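Long-range contacts in dihydrofolate reductase, putative (Aspergillus flavus, PDB 6DRS), which probably reduces dihydrofolate to tetrahydrofolate with NADPH, the step that antifolate inhibitors such as the one bound here block: residues Pro15-Glu20 with Lys190-Cys195; Lys79-Ile84 with Gly124-Ala129. All blocks are in the same frame, centred on the assembly; numbering follows the deposited sequence.

Contact 1 of 2, residues Pro15-Glu20 with Lys190-Cys195; sequences PIPTRE and KAVFEC
I16 and V192 meet where the end of strand 7-17 lies against the loop that leads from strand 174-183 to strand 197-198. The isoleucine side chain carries most of the contact, and its atoms can be taken in turn. I16 CB lies 4.0 Å from V192 CG1. From there the chain forks: the CG2 branch presses on the same methyl, with 3.6 Å between I16 CG2 and V192 CG1, while CG1 also touches it on the way out. A chi1 of -52° puts CG1 opposite the carbonyl carbon and sends the longer arm toward the 193-195 part of the loop. At its tip, I16 CD1 comes to 3.7 Å from C195 SG and equally near the carbonyl oxygen of F193. The valine stands roughly perpendicular to the isoleucine, and its CG1 methyl meets both isoleucine branches.

The other valine branch serves the proline that follows: V192 CG2 sits 3.7 Å from P17 CD, the two side chains lying alongside and pointing opposite ways. Beta-branched residues and a proline suit this place, being compact and already stiff. The sulfur of C195, weakly polar and polarizable, packs against the isoleucine methyl by van der Waals contact.

Between the backbones lies one water. It donates to P15 O at 2.9 Å and accepts from F193 N at the same length, bridging an interval too wide for a direct bond. I16 pairs through its backbone with L23 on strand 22-27, and C195 also touches T14 and P33. A surface loop thus packs on the end of a strand of the dihydrofolate reductase sheet, with the C195 side chain about 8 Å from bound NADP. Between these two segments, the chemistry implies an association resting on methyl packing and one bridging water.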
loop_
_atom_site.group_PDB
_atom_site.type_symbol
_atom_site.label_atom_id
_atom_site.label_comp_id
_atom_site.label_asym_id
_atom_site.label_seq_id
_atom_site.Cartn_x
_atom_site.Cartn_y
_atom_site.Cartn_z
ATOM N N PRO A 15 14.905 -4.983 7.409
ATOM C CA PRO A 15 16.079 -5.711 6.890
ATOM C C PRO A 15 16.435 -6.948 7.732
ATOM O O PRO A 15 16.467 -6.882 8.984
ATOM C CB PRO A 15 17.215 -4.688 6.894
ATOM C CG PRO A 15 16.842 -3.761 8.005
ATOM C CD PRO A 15 15.329 -3.675 7.919
ATOM N N ILE A 16 16.668 -8.047 7.031
ATOM C CA ILE A 16 17.125 -9.311 7.623
ATOM C C ILE A 16 18.446 -9.725 6.967
ATOM O O ILE A 16 18.474 -10.297 5.866
ATOM C CB ILE A 16 16.053 -10.404 7.502
ATOM C CG1 ILE A 16 14.711 -9.916 8.055
ATOM C CG2 ILE A 16 16.517 -11.679 8.198
ATOM C CD1 ILE A 16 13.531 -10.677 7.509
ATOM N N PRO A 17 19.562 -9.432 7.642
ATOM C CA PRO A 17 20.863 -9.802 7.032
ATOM C C PRO A 17 20.963 -11.331 7.028
ATOM O O PRO A 17 20.722 -11.951 8.049
ATOM C CB PRO A 17 21.906 -9.205 7.985
ATOM C CG PRO A 17 21.153 -8.089 8.682
ATOM C CD PRO A 17 19.764 -8.670 8.885
ATOM N N THR A 18 21.221 -11.915 5.873
ATOM C CA THR A 18 21.591 -13.321 5.831
ATOM C C THR A 18 23.021 -13.416 5.285
ATOM O O THR A 18 23.565 -12.398 4.827
ATOM C CB THR A 18 20.596 -14.114 4.983
ATOM O OG1 THR A 18 20.876 -13.767 3.628
ATOM C CG2 THR A 18 19.161 -13.774 5.313
ATOM N N ARG A 19 23.622 -14.611 5.312
ATOM C CA ARG A 19 24.991 -14.786 4.807
ATOM C C ARG A 19 25.096 -14.250 3.369
ATOM O O ARG A 19 26.025 -13.519 3.057
ATOM C CB ARG A 19 25.455 -16.243 4.933
ATOM C CG ARG A 19 26.904 -16.395 5.387
ATOM C CD ARG A 19 27.544 -17.750 5.116
ATOM N NE ARG A 19 27.471 -18.135 3.707
ATOM C CZ ARG A 19 28.394 -17.886 2.773
ATOM N NH1 ARG A 19 29.573 -17.381 3.097
ATOM N NH2 ARG A 19 28.126 -18.140 1.505
ATOM N N GLU A 20 24.127 -14.565 2.515
ATOM C CA GLU A 20 24.207 -14.270 1.073
ATOM C C GLU A 20 23.725 -12.842 0.761
ATOM O O GLU A 20 24.267 -12.208 -0.128
ATOM C CB GLU A 20 23.449 -15.326 0.265
ATOM C CG GLU A 20 23.461 -16.705 0.910
ATOM C CD GLU A 20 22.423 -16.935 2.007
ATOM O OE1 GLU A 20 21.537 -17.792 1.809
ATOM O OE2 GLU A 20 22.501 -16.268 3.070
ATOM N N LYS A 190 21.311 -4.580 16.988
ATOM C CA LYS A 190 19.914 -4.542 16.567
ATOM C C LYS A 190 19.409 -5.963 16.297
ATOM O O LYS A 190 19.965 -6.669 15.445
ATOM C CB LYS A 190 19.779 -3.727 15.279
ATOM C CG LYS A 190 20.058 -2.231 15.395
ATOM C CD LYS A 190 20.248 -1.597 14.023
ATOM C CE LYS A 190 19.440 -0.333 13.826
ATOM N NZ LYS A 190 19.948 0.764 14.681
ATOM N N ALA A 191 18.345 -6.356 17.002
ATOM C CA ALA A 191 17.616 -7.622 16.738
ATOM C C ALA A 191 16.899 -7.549 15.377
ATOM O O ALA A 191 16.705 -6.458 14.805
ATOM C CB ALA A 191 16.648 -7.915 17.866
ATOM N N VAL A 192 16.483 -8.708 14.871
ATOM C CA VAL A 192 15.857 -8.804 13.575
ATOM C C VAL A 192 14.435 -9.373 13.727
ATOM O O VAL A 192 14.214 -10.197 14.607
ATOM C CB VAL A 192 16.757 -9.647 12.662
ATOM C CG1 VAL A 192 15.995 -10.305 11.534
ATOM C CG2 VAL A 192 17.861 -8.768 12.110
ATOM N N PHE A 193 13.467 -8.888 12.927
ATOM C CA PHE A 193 12.091 -9.439 12.966
ATOM C C PHE A 193 12.036 -10.749 12.174
ATOM O O PHE A 193 12.609 -10.868 11.096
ATOM C CB PHE A 193 11.055 -8.473 12.371
ATOM C CG PHE A 193 10.653 -7.331 13.268
ATOM C CD1 PHE A 193 9.858 -7.546 14.381
ATOM C CD2 PHE A 193 11.069 -6.028 12.996
ATOM C CE1 PHE A 193 9.485 -6.489 15.203
ATOM C CE2 PHE A 193 10.710 -4.978 13.827
ATOM C CZ PHE A 193 9.922 -5.206 14.933
ATOM N N GLU A 194 11.304 -11.710 12.716
ATOM C CA GLU A 194 11.012 -12.950 12.002
ATOM C C GLU A 194 9.956 -12.676 10.920
ATOM O O GLU A 194 8.916 -12.115 11.223
ATOM C CB GLU A 194 10.500 -13.973 13.015
ATOM C CG GLU A 194 10.040 -15.261 12.368
ATOM C CD GLU A 194 9.510 -16.333 13.313
ATOM O OE1 GLU A 194 9.476 -16.122 14.549
ATOM O OE2 GLU A 194 9.108 -17.369 12.793
ATOM N N CYS A 195 10.195 -13.146 9.691
ATOM C CA CYS A 195 9.291 -12.915 8.558
ATOM C C CYS A 195 9.174 -14.199 7.721
ATOM O O CYS A 195 10.171 -14.903 7.567
ATOM C CB CYS A 195 9.846 -11.810 7.669
ATOM S SG CYS A 195 9.973 -10.209 8.514
HETATM O O HOH W 1 14.598 -6.832 11.186
#

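Contact 2 of 2, residues Lys79-Ile84 with Gly124-Ala129; sequences KRINVI and GPITDA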
loop_
_atom_site.group_PDB
_atom_site.type_symbol
_atom_site.label_atom_id
_atom_site.label_comp_id
_atom_site.label_asym_id
_atom_site.label_seq_id
_atom_site.Cartn_x
_atom_site.Cartn_y
_atom_site.Cartn_z
ATOM N N LYS A 79 -12.499 5.083 1.345
ATOM C CA LYS A 79 -12.099 6.285 0.634
ATOM C C LYS A 79 -11.106 5.934 -0.462
ATOM O O LYS A 79 -10.451 6.840 -1.002
ATOM C CB LYS A 79 -11.523 7.357 1.562
ATOM C CG LYS A 79 -12.559 8.004 2.459
ATOM C CD LYS A 79 -11.998 8.959 3.453
ATOM C CE LYS A 79 -13.071 9.356 4.445
ATOM N NZ LYS A 79 -12.817 10.728 4.937
ATOM N N ARG A 80 -11.027 4.655 -0.796
ATOM C CA ARG A 80 -10.244 4.241 -1.939
ATOM C C ARG A 80 -11.019 3.173 -2.726
ATOM O O ARG A 80 -11.985 2.606 -2.236
ATOM C CB ARG A 80 -8.901 3.682 -1.467
ATOM C CG ARG A 80 -7.866 4.741 -1.110
ATOM C CD ARG A 80 -7.003 4.274 0.041
ATOM N NE ARG A 80 -7.747 4.173 1.298
ATOM C CZ ARG A 80 -7.234 3.802 2.476
ATOM N NH1 ARG A 80 -5.935 3.554 2.612
ATOM N NH2 ARG A 80 -8.033 3.691 3.524
ATOM N N ILE A 81 -10.595 2.902 -3.932
ATOM C CA ILE A 81 -11.097 1.752 -4.680
ATOM C C ILE A 81 -10.186 0.558 -4.338
ATOM O O ILE A 81 -8.970 0.625 -4.543
ATOM C CB ILE A 81 -11.039 2.078 -6.189
ATOM C CG1 ILE A 81 -11.958 3.254 -6.537
ATOM C CG2 ILE A 81 -11.333 0.843 -7.032
ATOM C CD1 ILE A 81 -11.536 4.030 -7.763
ATOM N N ASN A 82 -10.749 -0.481 -3.741
ATOM C CA ASN A 82 -9.997 -1.638 -3.365
ATOM C C ASN A 82 -10.109 -2.648 -4.498
ATOM O O ASN A 82 -11.216 -2.947 -4.962
ATOM C CB ASN A 82 -10.519 -2.227 -2.060
ATOM C CG ASN A 82 -10.317 -1.317 -0.868
ATOM O OD1 ASN A 82 -9.588 -1.679 0.049
ATOM N ND2 ASN A 82 -10.988 -0.170 -0.832
ATOM N N VAL A 83 -8.974 -3.124 -4.993
ATOM C CA VAL A 83 -9.013 -4.066 -6.108
ATOM C C VAL A 83 -8.334 -5.368 -5.677
ATOM O O VAL A 83 -7.113 -5.390 -5.494
ATOM C CB VAL A 83 -8.380 -3.494 -7.391
ATOM C CG1 VAL A 83 -8.558 -4.460 -8.560
ATOM C CG2 VAL A 83 -8.945 -2.123 -7.732
ATOM N N ILE A 84 -9.123 -6.427 -5.498
ATOM C CA ILE A 84 -8.625 -7.685 -4.909
ATOM C C ILE A 84 -8.323 -8.672 -6.037
ATOM O O ILE A 84 -9.223 -9.021 -6.800
ATOM C CB ILE A 84 -9.616 -8.270 -3.880
ATOM C CG1 ILE A 84 -9.850 -7.321 -2.703
ATOM C CG2 ILE A 84 -9.141 -9.641 -3.401
ATOM C CD1 ILE A 84 -11.099 -6.474 -2.787
ATOM N N GLY A 124 -15.325 14.273 -1.377
ATOM C CA GLY A 124 -14.206 13.426 -1.035
ATOM C C GLY A 124 -14.207 12.194 -1.914
ATOM O O GLY A 124 -15.174 11.936 -2.653
ATOM N N PRO A 125 -13.120 11.431 -1.871
ATOM C CA PRO A 125 -12.985 10.234 -2.711
ATOM C C PRO A 125 -13.982 9.143 -2.292
ATOM O O PRO A 125 -14.422 9.131 -1.140
ATOM C CB PRO A 125 -11.527 9.769 -2.545
ATOM C CG PRO A 125 -11.051 10.451 -1.292
ATOM C CD PRO A 125 -11.895 11.695 -1.098
ATOM N N ILE A 126 -14.345 8.259 -3.208
ATOM C CA ILE A 126 -15.418 7.316 -2.880
ATOM C C ILE A 126 -14.816 5.983 -2.407
ATOM O O ILE A 126 -13.617 5.768 -2.519
ATOM C CB ILE A 126 -16.434 7.182 -4.032
ATOM C CG1 ILE A 126 -15.800 6.769 -5.356
ATOM C CG2 ILE A 126 -17.215 8.486 -4.177
ATOM C CD1 ILE A 126 -15.473 5.315 -5.446
ATOM N N THR A 127 -15.638 5.115 -1.830
ATOM C CA THR A 127 -15.174 3.788 -1.380
ATOM C C THR A 127 -15.784 2.728 -2.294
ATOM O O THR A 127 -17.016 2.710 -2.475
ATOM C CB THR A 127 -15.669 3.526 0.042
ATOM O OG1 THR A 127 -15.233 4.609 0.865
ATOM C CG2 THR A 127 -15.191 2.202 0.592
ATOM N N ASP A 128 -14.942 1.878 -2.872
ATOM C CA ASP A 128 -15.425 0.775 -3.666
ATOM C C ASP A 128 -14.520 -0.455 -3.463
ATOM O O ASP A 128 -13.370 -0.319 -3.022
ATOM C CB ASP A 128 -15.459 1.145 -5.146
ATOM C CG ASP A 128 -16.358 0.247 -5.987
ATOM O OD1 ASP A 128 -17.250 -0.419 -5.414
ATOM O OD2 ASP A 128 -16.143 0.196 -7.209
ATOM N N ALA A 129 -15.021 -1.640 -3.833
ATOM C CA ALA A 129 -14.211 -2.852 -3.896
ATOM C C ALA A 129 -14.617 -3.651 -5.125
ATOM O O ALA A 129 -15.803 -3.835 -5.360
ATOM C CB ALA A 129 -14.377 -3.668 -2.649
#
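Strands 81-85 and 128-132 run parallel, neighbours in the central sheet of the dihydrofolate reductase fold, and this contact is the start of their pairing, with I81 opposite D128 and N82 opposite A129. The ladder alternates as parallel strands do: D128 N donates to R80 O over 3.1 Å, and N82 N returns a bond to D128 O at 2.7 Å, nearly straight at 173°.

D128 O is gripped twice. The side-chain amide of N82 turns back along its own strand, chi1 -66° placing CG beside the backbone N, and N82 ND2 reaches D128 O at 3.2 Å. The two donors approach from opposite faces of the carbonyl plane. Asparagine suits the position because the same amide nitrogen also donates to L77 O. One step upstream, T127 OG1 accepts from K79 N at 2.8 Å, a side-chain bond just before the regular bridges. P125 CB packs 3.5 Å from K79 O, and the proline also touches T49 and T57.

Apolar contacts are few: I81 CG1 meets I126 CD1 at 4.2 Å, and I84 CD1 lies 4.3 Å from A129 CB. Both I84 and A129 touch V96 of helix 89-116. The carboxylate of D128 forms a salt bridge with K145. R80 belongs to the inhibitor pocket; its NH1 bonds to T48 and weakly to the ligand. The backbone bonds satisfy R80 O, D128 O and N82 N, and by holding the main chain at R80 they would be expected to help place the arginine that lines the pocket.

How the contacts relate
In sequence, 15-20 and 190-195 enclose 79-84 and 124-129, which follow each other between them. The two contacts lie on opposite sides of the chain's centre, with centres 35 Å apart and nearest atoms about 22 Å apart. Strand 7-17 pairs with 150-157, which pairs with 57-63, next to 81-85 and then 128-132; this succession of parallel strands connects the two sites. Contact 1 ties a surface loop to one end of strand 7-17, whereas contact 2 joins buried strands. R80 of contact 2 lies about 3 Å from the inhibitor, while C195 of contact 1 is about 8 Å from NADP. One sheet thus spans from the inhibitor pocket to the periphery of the protein.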